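Local coordinates for putative diflavin flavoprotein A 3 (Synechocystis sp., PDB 6H0C), which probably passes electrons from NADH to oxygen, reducing it to water, the part described being its flavodiiron core of metallo-beta-lactamase-like and flavodoxin-like domains, at residues R195-A208 and L240-Q252. Residues are numbered along the deposited sequence; the frame is centred on the assembly and turned at random.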
ATOM      1  N   ARG A 195       5.028  -4.507  14.045  1.00 27.74           N
ATOM      2  CA  ARG A 195       4.698  -5.415  12.954  1.00 27.70           C
ATOM      3  C   ARG A 195       3.197  -5.723  12.903  1.00 28.15           C
ATOM      4  O   ARG A 195       2.611  -5.794  11.817  1.00 28.25           O
ATOM      5  CB  ARG A 195       5.521  -6.700  13.078  1.00 25.20           C
ATOM      6  CG  ARG A 195       6.958  -6.514  12.596  1.00 22.60           C
ATOM      7  CD  ARG A 195       7.839  -7.667  13.001  1.00 21.51           C
ATOM      8  NE  ARG A 195       9.068  -7.660  12.218  1.00 24.47           N
ATOM      9  CZ  ARG A 195      10.146  -8.385  12.502  1.00 25.59           C
ATOM     10  NH1 ARG A 195      10.153  -9.180  13.573  1.00 27.39           N
ATOM     11  NH2 ARG A 195      11.219  -8.312  11.719  1.00 23.67           N
ATOM     12  N   ARG A 196       2.573  -5.881  14.066  1.00 24.98           N
ATOM     13  CA  ARG A 196       1.130  -6.102  14.131  1.00 25.61           C
ATOM     14  C   ARG A 196       0.360  -4.852  13.689  1.00 24.90           C
ATOM     15  O   ARG A 196      -0.619  -4.946  12.954  1.00 26.12           O
ATOM     16  CB  ARG A 196       0.707  -6.515  15.549  1.00 32.20           C
ATOM     17  CG  ARG A 196      -0.801  -6.696  15.746  1.00 36.00           C
ATOM     18  CD  ARG A 196      -1.290  -7.950  15.062  1.00 50.65           C
ATOM     19  NE  ARG A 196      -2.683  -7.844  14.634  1.00 66.29           N
ATOM     20  CZ  ARG A 196      -3.696  -8.491  15.198  1.00 69.62           C
ATOM     21  NH1 ARG A 196      -3.477  -9.302  16.225  1.00 72.46           N
ATOM     22  NH2 ARG A 196      -4.928  -8.329  14.732  1.00 69.11           N
ATOM     23  N   TYR A 197       0.801  -3.684  14.145  1.00 22.02           N
ATOM     24  CA  TYR A 197       0.135  -2.438  13.803  1.00 21.67           C
ATOM     25  C   TYR A 197       0.234  -2.200  12.297  1.00 23.59           C
ATOM     26  O   TYR A 197      -0.718  -1.754  11.648  1.00 25.95           O
ATOM     27  CB  TYR A 197       0.753  -1.272  14.580  1.00 25.17           C
ATOM     28  CG  TYR A 197       0.020   0.032  14.394  1.00 29.41           C
ATOM     29  CD1 TYR A 197      -1.241   0.225  14.950  1.00 34.75           C
ATOM     30  CD2 TYR A 197       0.575   1.069  13.648  1.00 27.50           C
ATOM     31  CE1 TYR A 197      -1.926   1.421  14.774  1.00 35.10           C
ATOM     32  CE2 TYR A 197      -0.098   2.262  13.471  1.00 28.55           C
ATOM     33  CZ  TYR A 197      -1.347   2.435  14.036  1.00 30.62           C
ATOM     34  OH  TYR A 197      -2.024   3.623  13.864  1.00 32.30           O
ATOM     35  N   TYR A 198       1.402  -2.519  11.751  1.00 24.32           N
ATOM     36  CA  TYR A 198       1.644  -2.425  10.322  1.00 23.39           C
ATOM     37  C   TYR A 198       0.664  -3.328   9.575  1.00 25.82           C
ATOM     38  O   TYR A 198      -0.017  -2.885   8.642  1.00 27.72           O
ATOM     39  CB  TYR A 198       3.096  -2.802  10.007  1.00 20.77           C
ATOM     40  CG  TYR A 198       3.511  -2.619   8.558  1.00 24.40           C
ATOM     41  CD1 TYR A 198       3.262  -3.611   7.607  1.00 22.07           C
ATOM     42  CD2 TYR A 198       4.169  -1.463   8.142  1.00 26.61           C
ATOM     43  CE1 TYR A 198       3.652  -3.456   6.287  1.00 22.01           C
ATOM     44  CE2 TYR A 198       4.570  -1.295   6.818  1.00 23.96           C
ATOM     45  CZ  TYR A 198       4.315  -2.296   5.896  1.00 25.69           C
ATOM     46  OH  TYR A 198       4.711  -2.129   4.583  1.00 21.95           O
ATOM     47  N   PHE A 199       0.575  -4.588   9.985  1.00 22.39           N
ATOM     48  CA  PHE A 199      -0.387  -5.498   9.365  1.00 24.70           C
ATOM     49  C   PHE A 199      -1.815  -4.956   9.435  1.00 23.73           C
ATOM     50  O   PHE A 199      -2.526  -4.919   8.433  1.00 23.07           O
ATOM     51  CB  PHE A 199      -0.339  -6.877  10.019  1.00 25.26           C
ATOM     52  CG  PHE A 199      -1.352  -7.839   9.458  1.00 25.68           C
ATOM     53  CD1 PHE A 199      -2.650  -7.866   9.947  1.00 28.09           C
ATOM     54  CD2 PHE A 199      -1.011  -8.698   8.425  1.00 24.79           C
ATOM     55  CE1 PHE A 199      -3.589  -8.744   9.426  1.00 29.03           C
ATOM     56  CE2 PHE A 199      -1.944  -9.586   7.903  1.00 28.45           C
ATOM     57  CZ  PHE A 199      -3.235  -9.609   8.403  1.00 28.65           C
ATOM     58  N   ASP A 200      -2.226  -4.550  10.630  1.00 24.51           N
ATOM     59  CA  ASP A 200      -3.579  -4.066  10.866  1.00 25.33           C
ATOM     60  C   ASP A 200      -3.945  -2.865  10.006  1.00 31.26           C
ATOM     61  O   ASP A 200      -5.053  -2.791   9.475  1.00 32.51           O
ATOM     62  CB  ASP A 200      -3.760  -3.703  12.335  1.00 28.12           C
ATOM     63  CG  ASP A 200      -3.783  -4.926  13.240  1.00 37.94           C
ATOM     64  OD1 ASP A 200      -3.908  -6.062  12.718  1.00 33.50           O
ATOM     65  OD2 ASP A 200      -3.686  -4.739  14.473  1.00 38.17           O
ATOM     66  N   CYS A 201      -3.025  -1.919   9.872  1.00 26.34           N
ATOM     67  CA  CYS A 201      -3.321  -0.712   9.109  1.00 26.71           C
ATOM     68  C   CYS A 201      -3.284  -0.932   7.603  1.00 25.12           C
ATOM     69  O   CYS A 201      -4.137  -0.416   6.877  1.00 27.40           O
ATOM     70  CB  CYS A 201      -2.343   0.402   9.486  1.00 30.63           C
ATOM     71  SG  CYS A 201      -2.564   1.026  11.163  1.00 28.26           S
ATOM     72  N   LEU A 202      -2.294  -1.692   7.137  1.00 24.13           N
ATOM     73  CA  LEU A 202      -2.016  -1.815   5.705  1.00 27.26           C
ATOM     74  C   LEU A 202      -2.611  -3.048   5.032  1.00 27.39           C
ATOM     75  O   LEU A 202      -2.931  -3.011   3.845  1.00 24.33           O
ATOM     76  CB  LEU A 202      -0.499  -1.819   5.459  1.00 24.39           C
ATOM     77  CG  LEU A 202       0.178  -0.459   5.255  1.00 30.48           C
ATOM     78  CD1 LEU A 202       0.301   0.314   6.549  1.00 30.26           C
ATOM     79  CD2 LEU A 202       1.541  -0.636   4.604  1.00 32.22           C
ATOM     80  N   LEU A 203      -2.737  -4.147   5.769  1.00 25.51           N
ATOM     81  CA  LEU A 203      -2.988  -5.434   5.117  1.00 25.90           C
ATOM     82  C   LEU A 203      -4.334  -6.072   5.475  1.00 25.48           C
ATOM     83  O   LEU A 203      -4.913  -6.799   4.661  1.00 24.87           O
ATOM     84  CB  LEU A 203      -1.839  -6.406   5.441  1.00 25.77           C
ATOM     85  CG  LEU A 203      -0.446  -5.884   5.058  1.00 25.89           C
ATOM     86  CD1 LEU A 203       0.646  -6.880   5.425  1.00 21.56           C
ATOM     87  CD2 LEU A 203      -0.396  -5.513   3.566  1.00 22.16           C
ATOM     88  N   ALA A 204      -4.829  -5.801   6.681  1.00 23.64           N
ATOM     89  CA  ALA A 204      -6.100  -6.364   7.130  1.00 21.79           C
ATOM     90  C   ALA A 204      -7.262  -6.055   6.176  1.00 23.95           C
ATOM     91  O   ALA A 204      -8.113  -6.915   5.946  1.00 28.46           O
ATOM     92  CB  ALA A 204      -6.422  -5.871   8.533  1.00 23.66           C
ATOM     93  N   PRO A 205      -7.311  -4.832   5.611  1.00 27.51           N
ATOM     94  CA  PRO A 205      -8.408  -4.523   4.676  1.00 23.01           C
ATOM     95  C   PRO A 205      -8.245  -5.225   3.340  1.00 26.62           C
ATOM     96  O   PRO A 205      -9.125  -5.127   2.489  1.00 25.50           O
ATOM     97  CB  PRO A 205      -8.307  -3.006   4.493  1.00 23.63           C
ATOM     98  CG  PRO A 205      -7.507  -2.521   5.679  1.00 24.52           C
ATOM     99  CD  PRO A 205      -6.519  -3.632   5.936  1.00 26.19           C
ATOM    100  N   ALA A 206      -7.124  -5.920   3.162  1.00 27.28           N
ATOM    101  CA  ALA A 206      -6.852  -6.660   1.932  1.00 28.37           C
ATOM    102  C   ALA A 206      -6.549  -8.132   2.232  1.00 30.63           C
ATOM    103  O   ALA A 206      -5.713  -8.751   1.566  1.00 29.26           O
ATOM    104  CB  ALA A 206      -5.686  -6.022   1.180  1.00 24.98           C
ATOM    105  N   ALA A 207      -7.242  -8.689   3.222  1.00 25.96           N
ATOM    106  CA  ALA A 207      -6.902 -10.003   3.766  1.00 24.97           C
ATOM    107  C   ALA A 207      -6.849 -11.115   2.710  1.00 27.32           C
ATOM    108  O   ALA A 207      -5.946 -11.954   2.723  1.00 31.88           O
ATOM    109  CB  ALA A 207      -7.887 -10.372   4.859  1.00 28.68           C
ATOM    110  N   ALA A 208      -7.808 -11.121   1.794  1.00 27.62           N
ATOM    111  CA  ALA A 208      -7.850 -12.168   0.782  1.00 30.62           C
ATOM    112  C   ALA A 208      -6.698 -12.039  -0.227  1.00 30.95           C
ATOM    113  O   ALA A 208      -6.075 -13.043  -0.599  1.00 29.04           O
ATOM    114  CB  ALA A 208      -9.194 -12.153   0.066  1.00 31.53           C
ATOM    115  N   LEU A 240       7.251 -14.294  12.004  1.00 25.78           N
ATOM    116  CA  LEU A 240       6.389 -13.251  11.464  1.00 27.54           C
ATOM    117  C   LEU A 240       5.475 -13.843  10.400  1.00 29.29           C
ATOM    118  O   LEU A 240       4.305 -13.469  10.296  1.00 28.17           O
ATOM    119  CB  LEU A 240       7.208 -12.092  10.883  1.00 28.96           C
ATOM    120  CG  LEU A 240       6.398 -10.939  10.270  1.00 29.14           C
ATOM    121  CD1 LEU A 240       5.362 -10.390  11.250  1.00 25.83           C
ATOM    122  CD2 LEU A 240       7.321  -9.822   9.770  1.00 27.89           C
ATOM    123  N   THR A 241       6.000 -14.779   9.614  1.00 27.71           N
ATOM    124  CA  THR A 241       5.187 -15.395   8.573  1.00 28.65           C
ATOM    125  C   THR A 241       4.020 -16.178   9.196  1.00 30.26           C
ATOM    126  O   THR A 241       2.876 -16.030   8.766  1.00 30.73           O
ATOM    127  CB  THR A 241       6.025 -16.309   7.682  1.00 30.34           C
ATOM    128  OG1 THR A 241       7.089 -15.546   7.107  1.00 30.89           O
ATOM    129  CG2 THR A 241       5.175 -16.880   6.559  1.00 28.62           C
ATOM    130  N   ARG A 242       4.300 -16.980  10.221  1.00 31.36           N
ATOM    131  CA  ARG A 242       3.250 -17.710  10.939  1.00 32.76           C
ATOM    132  C   ARG A 242       2.206 -16.754  11.547  1.00 33.79           C
ATOM    133  O   ARG A 242       1.007 -17.027  11.511  1.00 33.77           O
ATOM    134  CB  ARG A 242       3.859 -18.600  12.035  1.00 34.25           C
ATOM    135  CG  ARG A 242       4.815 -19.691  11.532  1.00 40.42           C
ATOM    136  CD  ARG A 242       5.213 -20.693  12.647  1.00 45.88           C
ATOM    137  NE  ARG A 242       5.743 -20.046  13.859  1.00 57.07           N
ATOM    138  CZ  ARG A 242       7.041 -19.921  14.155  1.00 56.45           C
ATOM    139  NH1 ARG A 242       7.965 -20.402  13.328  1.00 68.74           N
ATOM    140  NH2 ARG A 242       7.423 -19.316  15.280  1.00 38.61           N
ATOM    141  N   ASN A 243       2.662 -15.633  12.093  1.00 28.94           N
ATOM    142  CA  ASN A 243       1.758 -14.608  12.609  1.00 26.51           C
ATOM    143  C   ASN A 243       0.833 -14.031  11.523  1.00 29.33           C
ATOM    144  O   ASN A 243      -0.373 -13.891  11.734  1.00 29.43           O
ATOM    145  CB  ASN A 243       2.557 -13.480  13.269  1.00 29.38           C
ATOM    146  CG  ASN A 243       2.864 -13.757  14.750  1.00 41.12           C
ATOM    147  OD1 ASN A 243       2.223 -13.208  15.643  1.00 49.75           O
ATOM    148  ND2 ASN A 243       3.844 -14.606  15.004  1.00 37.35           N
ATOM    149  N   TYR A 244       1.400 -13.684  10.369  1.00 26.64           N
ATOM    150  CA  TYR A 244       0.599 -13.191   9.248  1.00 26.86           C
ATOM    151  C   TYR A 244      -0.514 -14.182   8.890  1.00 30.49           C
ATOM    152  O   TYR A 244      -1.667 -13.793   8.676  1.00 30.59           O
ATOM    153  CB  TYR A 244       1.478 -12.940   8.024  1.00 25.35           C
ATOM    154  CG  TYR A 244       1.960 -11.518   7.847  1.00 25.82           C
ATOM    155  CD1 TYR A 244       2.462 -10.786   8.921  1.00 26.05           C
ATOM    156  CD2 TYR A 244       1.948 -10.919   6.585  1.00 22.39           C
ATOM    157  CE1 TYR A 244       2.922  -9.488   8.746  1.00 24.61           C
ATOM    158  CE2 TYR A 244       2.399  -9.631   6.398  1.00 20.52           C
ATOM    159  CZ  TYR A 244       2.883  -8.916   7.476  1.00 24.53           C
ATOM    160  OH  TYR A 244       3.337  -7.622   7.272  1.00 23.89           O
ATOM    161  N   GLN A 245      -0.167 -15.464   8.829  1.00 28.24           N
ATOM    162  CA  GLN A 245      -1.150 -16.490   8.502  1.00 29.45           C
ATOM    163  C   GLN A 245      -2.282 -16.502   9.521  1.00 33.95           C
ATOM    164  O   GLN A 245      -3.455 -16.583   9.153  1.00 32.14           O
ATOM    165  CB  GLN A 245      -0.499 -17.875   8.423  1.00 32.61           C
ATOM    166  CG  GLN A 245       0.285 -18.120   7.145  1.00 42.48           C
ATOM    167  CD  GLN A 245      -0.493 -17.726   5.883  1.00 63.20           C
ATOM    168  OE1 GLN A 245      -1.723 -17.604   5.896  1.00 67.61           O
ATOM    169  NE2 GLN A 245       0.231 -17.524   4.785  1.00 68.95           N
ATOM    170  N   GLN A 246      -1.927 -16.412  10.799  1.00 35.84           N
ATOM    171  CA  GLN A 246      -2.917 -16.408  11.870  1.00 35.87           C
ATOM    172  C   GLN A 246      -3.788 -15.147  11.815  1.00 36.69           C
ATOM    173  O   GLN A 246      -5.023 -15.222  11.905  1.00 33.91           O
ATOM    174  CB  GLN A 246      -2.231 -16.519  13.225  1.00 34.88           C
ATOM    175  CG  GLN A 246      -3.186 -16.472  14.391  1.00 50.86           C
ATOM    176  CD  GLN A 246      -2.480 -16.152  15.691  1.00 63.57           C
ATOM    177  OE1 GLN A 246      -1.274 -16.370  15.825  1.00 68.51           O
ATOM    178  NE2 GLN A 246      -3.223 -15.616  16.653  1.00 64.92           N
ATOM    179  N   TRP A 247      -3.145 -13.992  11.654  1.00 29.55           N
ATOM    180  CA  TRP A 247      -3.875 -12.731  11.557  1.00 30.54           C
ATOM    181  C   TRP A 247      -4.813 -12.699  10.346  1.00 28.97           C
ATOM    182  O   TRP A 247      -5.949 -12.241  10.447  1.00 29.69           O
ATOM    183  CB  TRP A 247      -2.899 -11.553  11.493  1.00 30.10           C
ATOM    184  CG  TRP A 247      -2.024 -11.475  12.681  1.00 26.50           C
ATOM    185  CD1 TRP A 247      -2.253 -12.036  13.898  1.00 27.49           C
ATOM    186  CD2 TRP A 247      -0.761 -10.812  12.770  1.00 28.02           C
ATOM    187  NE1 TRP A 247      -1.214 -11.756  14.749  1.00 29.90           N
ATOM    188  CE2 TRP A 247      -0.281 -11.005  14.078  1.00 30.43           C
ATOM    189  CE3 TRP A 247       0.014 -10.067  11.869  1.00 30.92           C
ATOM    190  CZ2 TRP A 247       0.933 -10.481  14.515  1.00 30.01           C
ATOM    191  CZ3 TRP A 247       1.226  -9.544  12.302  1.00 27.17           C
ATOM    192  CH2 TRP A 247       1.673  -9.756  13.612  1.00 26.93           C
ATOM    193  N   LEU A 248      -4.331 -13.176   9.203  1.00 26.91           N
ATOM    194  CA  LEU A 248      -5.163 -13.267   8.011  1.00 25.04           C
ATOM    195  C   LEU A 248      -6.367 -14.180   8.263  1.00 34.68           C
ATOM    196  O   LEU A 248      -7.502 -13.878   7.875  1.00 31.54           O
ATOM    197  CB  LEU A 248      -4.344 -13.782   6.833  1.00 24.89           C
ATOM    198  CG  LEU A 248      -3.298 -12.808   6.297  1.00 27.35           C
ATOM    199  CD1 LEU A 248      -2.263 -13.524   5.424  1.00 24.80           C
ATOM    200  CD2 LEU A 248      -3.992 -11.705   5.519  1.00 27.75           C
ATOM    201  N   SER A 249      -6.107 -15.298   8.928  1.00 36.20           N
ATOM    202  CA  SER A 249      -7.162 -16.227   9.274  1.00 39.29           C
ATOM    203  C   SER A 249      -8.205 -15.559  10.147  1.00 36.04           C
ATOM    204  O   SER A 249      -9.398 -15.747   9.930  1.00 34.19           O
ATOM    205  CB  SER A 249      -6.591 -17.451   9.984  1.00 46.50           C
ATOM    206  OG  SER A 249      -5.712 -18.159   9.127  1.00 55.67           O
ATOM    207  N   GLU A 250      -7.778 -14.772  11.130  1.00 32.05           N
ATOM    208  CA  GLU A 250      -8.775 -14.208  12.031  1.00 34.51           C
ATOM    209  C   GLU A 250      -9.570 -13.097  11.365  1.00 36.18           C
ATOM    210  O   GLU A 250     -10.742 -12.920  11.674  1.00 35.95           O
ATOM    211  CB  GLU A 250      -8.157 -13.714  13.336  1.00 39.93           C
ATOM    212  CG  GLU A 250      -6.854 -12.988  13.248  1.00 57.68           C
ATOM    213  CD  GLU A 250      -6.254 -12.775  14.634  1.00 64.38           C
ATOM    214  OE1 GLU A 250      -5.933 -13.788  15.305  1.00 55.85           O
ATOM    215  OE2 GLU A 250      -6.131 -11.601  15.053  1.00 66.54           O
ATOM    216  N   GLN A 251      -8.955 -12.374  10.431  1.00 34.27           N
ATOM    217  CA  GLN A 251      -9.678 -11.337   9.704  1.00 28.51           C
ATOM    218  C   GLN A 251     -10.815 -11.942   8.887  1.00 34.88           C
ATOM    219  O   GLN A 251     -11.948 -11.469   8.933  1.00 37.93           O
ATOM    220  CB  GLN A 251      -8.737 -10.546   8.790  1.00 25.02           C
ATOM    221  CG  GLN A 251      -7.823  -9.565   9.533  1.00 26.06           C
ATOM    222  CD  GLN A 251      -8.593  -8.550  10.364  1.00 32.41           C
ATOM    223  OE1 GLN A 251      -9.557  -7.948   9.898  1.00 36.70           O
ATOM    224  NE2 GLN A 251      -8.177  -8.368  11.607  1.00 34.36           N
ATOM    225  N   GLN A 252     -10.518 -12.993   8.141  1.00 36.83           N
ATOM    226  CA  GLN A 252     -11.515 -13.556   7.244  1.00 36.26           C
ATOM    227  C   GLN A 252     -12.549 -14.365   8.018  1.00 38.88           C
ATOM    228  O   GLN A 252     -13.593 -14.731   7.488  1.00 44.40           O
ATOM    229  CB  GLN A 252     -10.828 -14.397   6.172  1.00 34.26           C
ATOM    230  CG  GLN A 252      -9.945 -13.532   5.279  1.00 43.26           C
ATOM    231  CD  GLN A 252      -9.143 -14.326   4.269  1.00 52.68           C
ATOM    232  OE1 GLN A 252      -8.126 -14.936   4.602  1.00 59.61           O
ATOM    233  NE2 GLN A 252      -9.590 -14.310   3.022  1.00 46.79           N
TER
HETATM  234  O   HOH W   1       4.115  -6.462   9.512  1.00 24.64           O
HETATM  235  O   HOH W   2     -10.450  -7.477   7.256  1.00 24.34           O
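Arg196 lies across one face of the Trp247 indole, its CB near CZ2 and CH2 at the rim of the six-membered ring. With CG anti to the backbone N (chi1 177°) and the chain bent at chi2, CD comes over the centre of that ring, 3.5 Å from its centroid, a CH-pi contact. NE continues above the ring fusion, and the guanidinium lies nearly flat on the indole, CZ standing 4.1 Å from the centroid of the five-membered ring in a cation-pi stack with the planes 27° apart. Two carboxylates meet its tip. Asp200, one turn on in the same helix, takes NE and NH2 side-on through OD1, in the guanidinium plane, with NE to OD1 at 2.9 Å; from helix 237-253 comes the longer, oblique salt bridge of NH2 to Glu250 OE2, 3.5 Å. The two in-plane bonds to Asp200 OD1 probably fix the guanidinium's rotation, keeping it flat over the indole.

Phe199 is a knob in the hole formed by Tyr244, Trp247, Leu248 and Gln251. Trp247 CB covers one Phe199 face, while Leu203 CB covers the other; the Trp247 six-membered ring turns its edge toward the Phe199 face in a T-shaped pair, and Leu248 CD2 meets the rim at CZ (3.6 Å). Phe199 turns its own edge onto Tyr244, CD2 sitting over the ring centre, a second T-shaped pair with planes at 68°. Tyr244 OH donates to a water, 2.6 Å away, which donates to Arg195 O, and Phe174 stacks on the Tyr244 ring.

Beyond, Ala207 CB packs on Gln251 CB as helix 207-217 begins. The aromatic cluster of Phe199, Tyr244 and Trp247, with Arg196 stacked on the indole, joins helix 189-202, in the metallo-beta-lactamase-like domain, to helix 237-253, which leads into the flavodoxin-like domain.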